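Local coordinates for putative ribose operon repressor (Burkholderia thailandensis, PDB 3EGC), which probably acts as a DNA-binding transcriptional repressor of the LacI family, with a core related to periplasmic sugar-binding proteins, at residues A[104-109]-A[136-141]. Sequence-based numbering, arbitrary orientation.
Sequences AVLSEN and GLMTSR
Met138 runs out from its helix with CG anti to the backbone N (chi1 -169°), then bends at chi3 (77°), which sets SD against Leu106 and turns CE to lie between Leu106 and Asn109. Asn109 has CG anti to its own carbonyl carbon (chi1 -57°), which turns its amide toward helix 138-153. The fold is the two-lobed periplasmic-binding-protein type of the LacI family. Strand 103-107 belongs to one lobe, and helix 138-153 begins in the other, facing the first. The contact bridges the two lobes close to where the chain crosses from strand 103-107 into helix 109-122.

The whole contact is small, burying 175 Å² summed over both segments, and all four touching residues are buried. Leu106 CD1 packs on the thioether, 3.8 Å from Met138 SD and 4.1 Å from Met138 CE. Leu106 CD2 approaches only the methyl, at 4.2 Å from Met138 CE. The side chains of Asn109 and Met138 cross at about a right angle.

The Asn109 amide is held by the helix that bears Met138. Its OD1 accepts from Arg143 NH2, and its ND2 donates to Glu142 OE2. Bonds at both ends of the amide probably fix its flip. Thr139 adds a loose methyl-to-amide contact, with CG2 4.2 Å from Asn109 ND2. Within 136-141, at the start of the helix, Arg141 NE donates to Gly136 O (2.6 Å, N-H...O 161°), and NH1 adds a weak bond to the same oxygen. Between the segments, the methionine methyl meets the amide nitrogen: Met138 CE is 3.8 Å from Asn109 ND2.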
loop_
_atom_site.group_PDB
_atom_site.type_symbol
_atom_site.label_atom_id
_atom_site.label_comp_id
_atom_site.label_asym_id
_atom_site.label_seq_id
_atom_site.Cartn_x
_atom_site.Cartn_y
_atom_site.Cartn_z
ATOM N N ALA A 104 9.021 -3.552 -21.538
ATOM C CA ALA A 104 8.421 -2.581 -20.676
ATOM C C ALA A 104 6.885 -2.742 -20.693
ATOM O O ALA A 104 6.280 -3.016 -21.749
ATOM C CB ALA A 104 8.841 -1.241 -21.134
ATOM N N VAL A 105 6.291 -2.605 -19.506
ATOM C CA VAL A 105 4.876 -2.502 -19.300
ATOM C C VAL A 105 4.586 -1.169 -18.592
ATOM O O VAL A 105 4.848 -1.019 -17.401
ATOM C CB VAL A 105 4.324 -3.638 -18.401
ATOM C CG1 VAL A 105 2.756 -3.520 -18.287
ATOM C CG2 VAL A 105 4.778 -4.982 -18.918
ATOM N N LEU A 106 3.978 -0.246 -19.329
ATOM C CA LEU A 106 3.741 1.098 -18.920
ATOM C C LEU A 106 2.227 1.466 -18.992
ATOM O O LEU A 106 1.456 0.787 -19.609
ATOM C CB LEU A 106 4.536 2.003 -19.865
ATOM C CG LEU A 106 5.990 1.575 -20.135
ATOM C CD1 LEU A 106 6.626 2.462 -21.294
ATOM C CD2 LEU A 106 6.846 1.639 -18.855
ATOM N N SER A 107 1.836 2.571 -18.379
ATOM C CA SER A 107 0.465 3.095 -18.558
ATOM C C SER A 107 0.385 4.064 -19.720
ATOM O O SER A 107 1.422 4.580 -20.171
ATOM C CB SER A 107 -0.037 3.819 -17.303
ATOM O OG SER A 107 -0.169 2.905 -16.229
ATOM N N GLU A 108 -0.839 4.332 -20.176
ATOM C CA GLU A 108 -1.050 5.425 -21.149
ATOM C C GLU A 108 -1.072 6.830 -20.498
ATOM O O GLU A 108 -2.122 7.519 -20.422
ATOM C CB GLU A 108 -2.263 5.166 -22.068
ATOM C CG GLU A 108 -3.618 5.139 -21.332
ATOM C CD GLU A 108 -4.747 4.513 -22.158
ATOM O OE1 GLU A 108 -4.505 4.112 -23.328
ATOM O OE2 GLU A 108 -5.875 4.438 -21.628
ATOM N N ASN A 109 0.091 7.263 -20.036
ATOM C CA ASN A 109 0.171 8.514 -19.252
ATOM C C ASN A 109 -0.276 9.808 -19.947
ATOM O O ASN A 109 -1.104 10.543 -19.398
ATOM C CB ASN A 109 1.553 8.704 -18.677
ATOM C CG ASN A 109 1.999 7.518 -17.797
ATOM O OD1 ASN A 109 1.355 7.205 -16.800
ATOM N ND2 ASN A 109 3.141 6.929 -18.131
ATOM N N GLY A 136 12.834 14.497 -14.049
ATOM C CA GLY A 136 13.419 13.616 -15.046
ATOM C C GLY A 136 12.584 12.441 -15.567
ATOM O O GLY A 136 12.761 11.990 -16.746
ATOM N N LEU A 137 11.697 11.940 -14.722
ATOM C CA LEU A 137 11.080 10.614 -14.932
ATOM C C LEU A 137 10.190 10.562 -16.133
ATOM O O LEU A 137 9.594 11.544 -16.496
ATOM C CB LEU A 137 10.256 10.169 -13.696
ATOM C CG LEU A 137 11.025 10.004 -12.424
ATOM C CD1 LEU A 137 10.066 9.919 -11.257
ATOM C CD2 LEU A 137 11.931 8.751 -12.541
ATOM N N MET A 138 10.085 9.393 -16.723
ATOM C CA MET A 138 9.205 9.160 -17.849
ATOM C C MET A 138 7.741 9.492 -17.461
ATOM O O MET A 138 6.974 10.096 -18.235
ATOM C CB MET A 138 9.348 7.694 -18.304
ATOM C CG MET A 138 8.684 7.358 -19.645
ATOM S SD MET A 138 8.097 5.608 -19.851
ATOM C CE MET A 138 6.643 5.788 -18.849
ATOM N N THR A 139 7.356 9.094 -16.274
ATOM C CA THR A 139 5.994 9.306 -15.852
ATOM C C THR A 139 5.669 10.799 -15.706
ATOM O O THR A 139 4.713 11.278 -16.302
ATOM C CB THR A 139 5.705 8.573 -14.550
ATOM O OG1 THR A 139 6.709 8.961 -13.591
ATOM C CG2 THR A 139 5.721 7.042 -14.791
ATOM N N SER A 140 6.490 11.540 -14.968
ATOM C CA SER A 140 6.361 12.994 -14.879
ATOM C C SER A 140 6.357 13.645 -16.230
ATOM O O SER A 140 5.560 14.550 -16.458
ATOM C CB SER A 140 7.511 13.622 -14.122
ATOM O OG SER A 140 7.703 12.974 -12.931
ATOM N N ARG A 141 7.282 13.216 -17.105
ATOM C CA ARG A 141 7.415 13.832 -18.407
ATOM C C ARG A 141 6.096 13.624 -19.211
ATOM O O ARG A 141 5.545 14.539 -19.792
ATOM C CB ARG A 141 8.652 13.236 -19.121
ATOM C CG ARG A 141 9.619 14.240 -19.646
ATOM C CD ARG A 141 11.057 14.087 -19.172
ATOM N NE ARG A 141 11.531 12.731 -18.893
ATOM C CZ ARG A 141 11.574 11.781 -19.805
ATOM N NH1 ARG A 141 12.039 10.578 -19.502
ATOM N NH2 ARG A 141 11.129 12.069 -21.023
#